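Local coordinates for protein 2-hydroxyisobutyryl-CoA synthetase (Aquincola tertiaricarbonis, PDB 6HDY) that belongs to the ANL superfamily of AMP-binding enzymes and pairs a large AMP-binding domain with a smaller C-terminal domain, at residues Ala170-Ser173 against Gly177-Gly180; Phe195-Pro200 against Arg462-Ala467. All coordinates share one frame; numbering follows the deposited sequence.

Contact 1 of 2, residues Ala170-Ser173 against Gly177-Gly180; sequences AVFS and GSWG. With 8LQ ([[(2~{R},3~{S},4~{R},5~{R})-5-(6-aminopurin-9-yl)-3,4-bis(oxidanyl)oxolan-2-yl]methoxy-oxidanyl-phosphoryl] (3~{S})-3-oxidanylbutanoate), chain C.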
ATOM      1  N   ALA A 170       6.147   3.126  -4.530  1.00 28.02           N
ATOM      2  CA  ALA A 170       5.079   4.012  -5.011  1.00 27.72           C
ATOM      3  C   ALA A 170       3.907   3.720  -4.075  1.00 30.06           C
ATOM      4  O   ALA A 170       3.878   2.645  -3.464  1.00 28.32           O
ATOM      5  CB  ALA A 170       4.726   3.712  -6.462  1.00 28.39           C
ATOM      6  N   VAL A 171       3.003   4.691  -3.888  1.00 26.65           N
ATOM      7  CA  VAL A 171       1.866   4.608  -2.978  1.00 26.18           C
ATOM      8  C   VAL A 171       0.946   3.418  -3.330  1.00 28.66           C
ATOM      9  O   VAL A 171       0.622   3.196  -4.491  1.00 29.28           O
ATOM     10  CB  VAL A 171       1.098   5.973  -2.838  1.00 31.55           C
ATOM     11  CG1 VAL A 171       0.537   6.457  -4.175  1.00 32.41           C
ATOM     12  CG2 VAL A 171      -0.014   5.899  -1.788  1.00 31.24           C
ATOM     13  N   PHE A 172       0.571   2.633  -2.316  1.00 23.56           N
ATOM     14  CA  PHE A 172      -0.318   1.487  -2.489  1.00 22.60           C
ATOM     15  C   PHE A 172      -1.690   1.919  -2.044  1.00 26.63           C
ATOM     16  O   PHE A 172      -1.978   2.000  -0.847  1.00 26.20           O
ATOM     17  CB  PHE A 172       0.180   0.275  -1.698  1.00 23.44           C
ATOM     18  CG  PHE A 172       1.297  -0.478  -2.366  1.00 23.44           C
ATOM     19  CD1 PHE A 172       1.023  -1.496  -3.265  1.00 23.64           C
ATOM     20  CD2 PHE A 172       2.629  -0.193  -2.064  1.00 25.37           C
ATOM     21  CE1 PHE A 172       2.055  -2.198  -3.876  1.00 25.72           C
ATOM     22  CE2 PHE A 172       3.667  -0.868  -2.708  1.00 26.86           C
ATOM     23  CZ  PHE A 172       3.372  -1.880  -3.593  1.00 25.50           C
ATOM     24  N   SER A 173      -2.475   2.367  -3.009  1.00 24.82           N
ATOM     25  CA  SER A 173      -3.810   2.903  -2.747  1.00 25.57           C
ATOM     26  C   SER A 173      -4.651   2.684  -4.009  1.00 29.51           C
ATOM     27  O   SER A 173      -4.587   1.614  -4.601  1.00 27.54           O
ATOM     28  CB  SER A 173      -3.708   4.392  -2.396  1.00 27.71           C
ATOM     29  OG  SER A 173      -4.979   4.935  -2.055  1.00 33.35           O
ATOM     30  N   GLY A 177      -0.043   1.829 -10.479  1.00 26.15           N
ATOM     31  CA  GLY A 177       1.386   1.700 -10.654  1.00 24.76           C
ATOM     32  C   GLY A 177       2.055   0.753  -9.689  1.00 27.92           C
ATOM     33  O   GLY A 177       2.731  -0.191 -10.111  1.00 27.75           O
ATOM     34  N   SER A 178       1.912   1.035  -8.382  1.00 24.09           N
ATOM     35  CA  SER A 178       2.511   0.216  -7.319  1.00 23.87           C
ATOM     36  C   SER A 178       2.036  -1.241  -7.357  1.00 26.90           C
ATOM     37  O   SER A 178       2.862  -2.158  -7.277  1.00 25.10           O
ATOM     38  CB  SER A 178       2.186   0.819  -5.962  1.00 26.69           C
ATOM     39  OG  SER A 178       0.781   0.955  -5.827  1.00 31.35           O
ATOM     40  N   TRP A 179       0.697  -1.451  -7.476  1.00 23.65           N
ATOM     41  CA  TRP A 179       0.076  -2.796  -7.500  1.00 23.01           C
ATOM     42  C   TRP A 179       0.547  -3.589  -8.692  1.00 27.50           C
ATOM     43  O   TRP A 179       0.819  -4.782  -8.580  1.00 29.92           O
ATOM     44  CB  TRP A 179      -1.475  -2.694  -7.469  1.00 21.53           C
ATOM     45  CG  TRP A 179      -1.979  -2.013  -6.231  1.00 22.45           C
ATOM     46  CD1 TRP A 179      -2.348  -0.708  -6.111  1.00 25.33           C
ATOM     47  CD2 TRP A 179      -2.086  -2.585  -4.914  1.00 22.26           C
ATOM     48  NE1 TRP A 179      -2.700  -0.431  -4.813  1.00 25.83           N
ATOM     49  CE2 TRP A 179      -2.541  -1.563  -4.051  1.00 26.74           C
ATOM     50  CE3 TRP A 179      -1.815  -3.856  -4.376  1.00 23.52           C
ATOM     51  CZ2 TRP A 179      -2.754  -1.772  -2.676  1.00 26.03           C
ATOM     52  CZ3 TRP A 179      -2.010  -4.062  -3.010  1.00 25.50           C
ATOM     53  CH2 TRP A 179      -2.487  -3.033  -2.180  1.00 26.33           C
ATOM     54  N   GLY A 180       0.670  -2.924  -9.828  1.00 24.15           N
ATOM     55  CA  GLY A 180       1.150  -3.561 -11.052  1.00 25.28           C
ATOM     56  C   GLY A 180       2.584  -4.036 -10.979  1.00 29.10           C
ATOM     57  O   GLY A 180       2.889  -5.129 -11.450  1.00 29.94           O
TER
HETATM   58  N9  8LQ C 502       2.731   8.646 -17.949  1.00 38.02           N
HETATM   59  C8  8LQ C 502       2.687   7.440 -17.360  1.00 39.25           C
HETATM   60  N7  8LQ C 502       3.822   6.798 -17.616  1.00 39.26           N
HETATM   61  C5  8LQ C 502       4.575   7.597 -18.391  1.00 39.51           C
HETATM   62  C6  8LQ C 502       5.822   7.489 -18.901  1.00 36.41           C
HETATM   63  N6  8LQ C 502       6.493   6.368 -18.690  1.00 30.16           N
HETATM   64  N1  8LQ C 502       6.374   8.470 -19.641  1.00 38.77           N
HETATM   65  C2  8LQ C 502       5.678   9.659 -19.872  1.00 35.87           C
HETATM   66  N3  8LQ C 502       4.430   9.779 -19.279  1.00 36.00           N
HETATM   67  C4  8LQ C 502       3.895   8.746 -18.586  1.00 38.60           C
HETATM   68  CAA 8LQ C 502      -0.257   3.253 -13.601  0.50 17.86           C
HETATM   69  CAZ 8LQ C 502       1.043   3.683 -14.331  0.50 21.54           C
HETATM   70  OAE 8LQ C 502       1.968   4.217 -13.389  0.50 17.92           O
HETATM   71  CAL 8LQ C 502       0.785   4.744 -15.419  0.50 28.86           C
HETATM   72  CAS 8LQ C 502       0.066   5.965 -14.830  0.50 38.33           C
HETATM   73  OAC 8LQ C 502       0.699   6.800 -14.190  0.50 40.65           O
HETATM   74  OAQ 8LQ C 502      -1.305   5.984 -15.006  1.00 43.29           O
HETATM   75  PBC 8LQ C 502      -2.199   7.282 -14.735  1.00 41.42           P
HETATM   76  OAH 8LQ C 502      -2.055   7.547 -13.176  1.00 41.96           O
HETATM   77  OAD 8LQ C 502      -3.601   7.127 -15.162  1.00 50.88           O
HETATM   78  O5' 8LQ C 502      -1.501   8.420 -15.581  1.00 37.90           O
HETATM   79  C5' 8LQ C 502      -1.289   8.149 -16.965  1.00 34.53           C
HETATM   80  C4' 8LQ C 502      -0.585   9.318 -17.604  1.00 32.16           C
HETATM   81  O4' 8LQ C 502       0.692   9.531 -16.943  1.00 31.98           O
HETATM   82  C3' 8LQ C 502      -0.255   8.926 -18.981  1.00 32.79           C
HETATM   83  O3' 8LQ C 502      -1.379   9.196 -19.865  1.00 32.30           O
HETATM   84  C2' 8LQ C 502       0.947   9.830 -19.260  1.00 34.30           C
HETATM   85  O2' 8LQ C 502       0.530  11.235 -19.487  1.00 35.31           O
HETATM   86  C1' 8LQ C 502       1.694   9.729 -17.950  1.00 31.59           C
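Ser178 and Trp179, on the opening turn of helix 176-187, face back onto the loop Ala170-Ser173 that leads into that helix. Just before them, Gly177 brings bare backbone to the ligand: its N lies 3.4 Å from CAA of 8LQ, and the same residue helps line the pocket of (3S)-3-hydroxybutanoic acid. Ser178 then does two jobs. Its OG stands between the backbone N and the carbonyl carbon (chi1 56°), which aims it at the loop, and it donates a short 2.6 Å hydrogen bond to Val171 O, approaching from above that carbonyl plane, 38° out of it. Its CB meanwhile sits almost centrally over one face of the Phe172 ring, 3.6 Å from the centroid, a clear CH-pi contact, and touches Ala170 CB at 3.9 Å. With Trp179 the indole takes over. Phe172 presents an edge to it, CD1 coming over the middle of the indole face, 3.7 Å from Trp179 CE2; with planes at 87° this is a T-shaped pair. The indole NE1 donates to Ser173 O over 2.8 Å, along a distinctly bent path. Together the two bonds tie the carbonyls of Val171 and Ser173, two residues apart, to the successive helix residues Ser178 and Trp179. Ser173 O also takes a bond from His125 ND1, and Gly180 O bonds to His151 ND1. Across the dimer interface, Phe172 and Trp179 make edge-to-face contacts with Trp179 and Phe172 of the second subunit, while Ser173 OG bonds to Phe195 O of that subunit. The turn is largely buried, with Val171 partly exposed, where strand 165-168 of the parallel sheet hands over to helix 176-187, a strand-loop-helix corner with the ligand at the helix start and the subunit partner against the rings.

Contact 2 of 2, residues Phe195-Pro200 against Arg462-Ala467; sequences FGAGAP and RTDFKA. With 8LQ ([[(2~{R},3~{S},4~{R},5~{R})-5-(6-aminopurin-9-yl)-3,4-bis(oxidanyl)oxolan-2-yl]methoxy-oxidanyl-phosphoryl] (3~{S})-3-oxidanylbutanoate), chain C.
Asp464 meets Gly198 through its carboxylate and Ala197 through both carboxylate and CB, and this small patch is all that the loops Phe195-Pro200 and Arg462-Ala467 share. The close part is OD2 of Asp464, which accepts a 2.8 Å hydrogen bond from Gly198 N; the donor stands well above the carboxylate plane, 52° out of it. Ala197 CB closes in beside it, 3.8 Å from OD2 and 4.0 Å from Asp464 CB. The looser side belongs to the other oxygen, OD1, which stays 4.0 Å from Gly198 N; both Gly198 and Asp464 are partly exposed, and a sulfate ion lies about 5 Å from the Asp464 side chain. Around Asp464 the loop is held in an ST turn, Thr463 OG1 accepting from Phe465 N. Lys466 stretches away from the loop pairing, extended beyond CG, with NZ bonded to OAH of 8LQ at 2.8 Å and to OAC at 3.0 Å. Asp464 also packs on Tyr224, and Arg462 forms a salt bridge with Glu230. Between these two loops packing is slight around a single bent hydrogen bond (132°), probably strengthened by the charge of the carboxylate, consistent with the mobile C-terminal domain known from ANL enzymes.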
ATOM      1  N   PHE A 195       7.495  -1.475  -0.046  1.00 28.78           N
ATOM      2  CA  PHE A 195       7.647  -0.428   0.965  1.00 26.95           C
ATOM      3  C   PHE A 195       6.598   0.664   0.753  1.00 27.00           C
ATOM      4  O   PHE A 195       6.100   1.212   1.710  1.00 25.37           O
ATOM      5  CB  PHE A 195       9.088   0.154   0.977  1.00 28.39           C
ATOM      6  CG  PHE A 195       9.341   1.133   2.101  1.00 29.17           C
ATOM      7  CD1 PHE A 195       9.070   2.491   1.940  1.00 30.89           C
ATOM      8  CD2 PHE A 195       9.883   0.706   3.310  1.00 31.56           C
ATOM      9  CE1 PHE A 195       9.307   3.405   2.980  1.00 31.79           C
ATOM     10  CE2 PHE A 195      10.092   1.613   4.361  1.00 35.17           C
ATOM     11  CZ  PHE A 195       9.805   2.960   4.187  1.00 32.08           C
ATOM     12  N   GLY A 196       6.262   0.979  -0.483  1.00 23.99           N
ATOM     13  CA  GLY A 196       5.254   2.008  -0.712  1.00 23.36           C
ATOM     14  C   GLY A 196       5.793   3.409  -0.616  1.00 29.57           C
ATOM     15  O   GLY A 196       7.004   3.612  -0.662  1.00 30.59           O
ATOM     16  N   ALA A 197       4.891   4.391  -0.488  1.00 27.92           N
ATOM     17  CA  ALA A 197       5.226   5.818  -0.454  1.00 29.26           C
ATOM     18  C   ALA A 197       4.009   6.579   0.038  1.00 34.21           C
ATOM     19  O   ALA A 197       2.948   5.980   0.207  1.00 32.33           O
ATOM     20  CB  ALA A 197       5.615   6.295  -1.859  1.00 29.45           C
ATOM     21  N   GLY A 198       4.178   7.873   0.294  1.00 34.12           N
ATOM     22  CA  GLY A 198       3.080   8.762   0.653  1.00 35.36           C
ATOM     23  C   GLY A 198       3.068   9.362   2.036  1.00 41.68           C
ATOM     24  O   GLY A 198       2.549  10.473   2.215  1.00 43.35           O
ATOM     25  N   ALA A 199       3.591   8.630   3.030  1.00 37.94           N
ATOM     26  CA  ALA A 199       3.557   9.099   4.415  1.00 39.03           C
ATOM     27  C   ALA A 199       4.813   9.841   4.839  1.00 43.05           C
ATOM     28  O   ALA A 199       5.905   9.451   4.426  1.00 39.90           O
ATOM     29  CB  ALA A 199       3.261   7.942   5.372  1.00 39.10           C
ATOM     30  N   PRO A 200       4.684  10.927   5.649  1.00 43.60           N
ATOM     31  CA  PRO A 200       5.896  11.627   6.121  1.00 44.53           C
ATOM     32  C   PRO A 200       6.732  10.697   7.002  1.00 47.43           C
ATOM     33  O   PRO A 200       6.178   9.901   7.773  1.00 46.57           O
ATOM     34  CB  PRO A 200       5.350  12.829   6.902  1.00 48.64           C
ATOM     35  CG  PRO A 200       3.949  12.458   7.277  1.00 53.19           C
ATOM     36  CD  PRO A 200       3.450  11.541   6.196  1.00 47.08           C
ATOM     37  N   ARG A 462       9.533  18.736  -2.962  1.00 46.88           N
ATOM     38  CA  ARG A 462       9.857  17.518  -3.706  1.00 46.43           C
ATOM     39  C   ARG A 462       8.616  16.591  -3.545  1.00 50.89           C
ATOM     40  O   ARG A 462       7.717  16.899  -2.744  1.00 51.73           O
ATOM     41  CB  ARG A 462      11.126  16.826  -3.130  1.00 48.90           C
ATOM     42  CG  ARG A 462      12.412  17.685  -2.966  1.00 59.51           C
ATOM     43  CD  ARG A 462      12.744  18.547  -4.158  1.00 56.09           C
ATOM     44  NE  ARG A 462      14.165  18.872  -4.286  1.00 52.91           N
ATOM     45  CZ  ARG A 462      14.674  20.103  -4.242  1.00 58.55           C
ATOM     46  NH1 ARG A 462      13.888  21.150  -4.004  1.00 42.61           N
ATOM     47  NH2 ARG A 462      15.971  20.297  -4.425  1.00 46.01           N
ATOM     48  N   THR A 463       8.559  15.479  -4.300  1.00 45.85           N
ATOM     49  CA  THR A 463       7.454  14.506  -4.240  1.00 44.74           C
ATOM     50  C   THR A 463       7.925  13.057  -4.416  1.00 44.57           C
ATOM     51  O   THR A 463       8.922  12.808  -5.107  1.00 42.11           O
ATOM     52  CB  THR A 463       6.306  14.847  -5.249  1.00 48.22           C
ATOM     53  OG1 THR A 463       5.233  13.900  -5.085  1.00 46.05           O
ATOM     54  CG2 THR A 463       6.763  14.844  -6.714  1.00 44.93           C
ATOM     55  N   ASP A 464       7.146  12.115  -3.832  1.00 39.02           N
ATOM     56  CA  ASP A 464       7.310  10.673  -3.970  1.00 39.69           C
ATOM     57  C   ASP A 464       6.345  10.118  -5.036  1.00 43.67           C
ATOM     58  O   ASP A 464       6.289   8.901  -5.251  1.00 42.47           O
ATOM     59  CB  ASP A 464       7.129   9.941  -2.629  1.00 43.26           C
ATOM     60  CG  ASP A 464       5.850  10.189  -1.868  1.00 52.09           C
ATOM     61  OD1 ASP A 464       4.858  10.651  -2.490  1.00 50.29           O
ATOM     62  OD2 ASP A 464       5.834   9.924  -0.653  1.00 60.69           O
ATOM     63  N   PHE A 465       5.586  11.040  -5.694  1.00 40.75           N
ATOM     64  CA  PHE A 465       4.611  10.775  -6.748  1.00 39.80           C
ATOM     65  C   PHE A 465       4.981  11.538  -8.042  1.00 42.16           C
ATOM     66  O   PHE A 465       6.155  11.530  -8.410  1.00 41.85           O
ATOM     67  CB  PHE A 465       3.167  11.051  -6.270  1.00 42.20           C
ATOM     68  CG  PHE A 465       2.083  10.383  -7.100  1.00 43.87           C
ATOM     69  CD1 PHE A 465       2.168   9.034  -7.432  1.00 46.55           C
ATOM     70  CD2 PHE A 465       0.979  11.105  -7.545  1.00 45.71           C
ATOM     71  CE1 PHE A 465       1.171   8.421  -8.198  1.00 48.32           C
ATOM     72  CE2 PHE A 465      -0.001  10.499  -8.344  1.00 48.86           C
ATOM     73  CZ  PHE A 465       0.090   9.154  -8.643  1.00 47.71           C
ATOM     74  N   LYS A 466       4.001  12.143  -8.742  1.00 37.36           N
ATOM     75  CA  LYS A 466       4.229  12.839 -10.001  1.00 36.69           C
ATOM     76  C   LYS A 466       4.516  14.314  -9.769  1.00 43.42           C
ATOM     77  O   LYS A 466       3.791  14.985  -9.032  1.00 44.73           O
ATOM     78  CB  LYS A 466       3.020  12.678 -10.945  1.00 38.63           C
ATOM     79  CG  LYS A 466       2.571  11.233 -11.142  1.00 32.97           C
ATOM     80  CD  LYS A 466       1.302  11.135 -12.001  1.00 29.45           C
ATOM     81  CE  LYS A 466       0.857   9.682 -12.139  1.00 30.84           C
ATOM     82  NZ  LYS A 466      -0.136   9.516 -13.235  1.00 39.07           N
ATOM     83  N   ALA A 467       5.561  14.820 -10.410  1.00 40.53           N
ATOM     84  CA  ALA A 467       5.943  16.221 -10.296  1.00 41.56           C
ATOM     85  C   ALA A 467       4.954  17.147 -11.055  1.00 47.38           C
ATOM     86  O   ALA A 467       4.757  16.994 -12.265  1.00 48.18           O
ATOM     87  CB  ALA A 467       7.364  16.415 -10.807  1.00 41.78           C
TER
HETATM   88  N9  8LQ C 502       2.731   8.646 -17.949  1.00 38.02           N
HETATM   89  C8  8LQ C 502       2.687   7.440 -17.360  1.00 39.25           C
HETATM   90  N7  8LQ C 502       3.822   6.798 -17.616  1.00 39.26           N
HETATM   91  C5  8LQ C 502       4.575   7.597 -18.391  1.00 39.51           C
HETATM   92  C6  8LQ C 502       5.822   7.489 -18.901  1.00 36.41           C
HETATM   93  N6  8LQ C 502       6.493   6.368 -18.690  1.00 30.16           N
HETATM   94  N1  8LQ C 502       6.374   8.470 -19.641  1.00 38.77           N
HETATM   95  C2  8LQ C 502       5.678   9.659 -19.872  1.00 35.87           C
HETATM   96  N3  8LQ C 502       4.430   9.779 -19.279  1.00 36.00           N
HETATM   97  C4  8LQ C 502       3.895   8.746 -18.586  1.00 38.60           C
HETATM   98  CAA 8LQ C 502      -0.257   3.253 -13.601  0.50 17.86           C
HETATM   99  CAZ 8LQ C 502       1.043   3.683 -14.331  0.50 21.54           C
HETATM  100  OAE 8LQ C 502       1.968   4.217 -13.389  0.50 17.92           O
HETATM  101  CAL 8LQ C 502       0.785   4.744 -15.419  0.50 28.86           C
HETATM  102  CAS 8LQ C 502       0.066   5.965 -14.830  0.50 38.33           C
HETATM  103  OAC 8LQ C 502       0.699   6.800 -14.190  0.50 40.65           O
HETATM  104  OAQ 8LQ C 502      -1.305   5.984 -15.006  1.00 43.29           O
HETATM  105  PBC 8LQ C 502      -2.199   7.282 -14.735  1.00 41.42           P
HETATM  106  OAH 8LQ C 502      -2.055   7.547 -13.176  1.00 41.96           O
HETATM  107  OAD 8LQ C 502      -3.601   7.127 -15.162  1.00 50.88           O
HETATM  108  O5' 8LQ C 502      -1.501   8.420 -15.581  1.00 37.90           O
HETATM  109  C5' 8LQ C 502      -1.289   8.149 -16.965  1.00 34.53           C
HETATM  110  C4' 8LQ C 502      -0.585   9.318 -17.604  1.00 32.16           C
HETATM  111  O4' 8LQ C 502       0.692   9.531 -16.943  1.00 31.98           O
HETATM  112  C3' 8LQ C 502      -0.255   8.926 -18.981  1.00 32.79           C
HETATM  113  O3' 8LQ C 502      -1.379   9.196 -19.865  1.00 32.30           O
HETATM  114  C2' 8LQ C 502       0.947   9.830 -19.260  1.00 34.30           C
HETATM  115  O2' 8LQ C 502       0.530  11.235 -19.487  1.00 35.31           O
HETATM  116  C1' 8LQ C 502       1.694   9.729 -17.950  1.00 31.59           C

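Contact 1 is local and buried, a loop folded on the helix it precedes, whereas contact 2 joins loops 262 residues apart in sequence, from two domains, and is only partly buried. Their chemistry follows: aromatic rings and neutral hydrogen bonds inside, a single carboxylate-amide bond between the two loops of contact 2. With centres about 11 Å apart they touch directly, Val171 CB lying 3.6 Å from Ala197 O and Phe172 CD2 3.7 Å from Gly196 CA, so loop 195-200 is backed by loop 170-173. Both reach 8LQ, contact 1 through backbone and contact 2 through a lysine, and both border the second subunit.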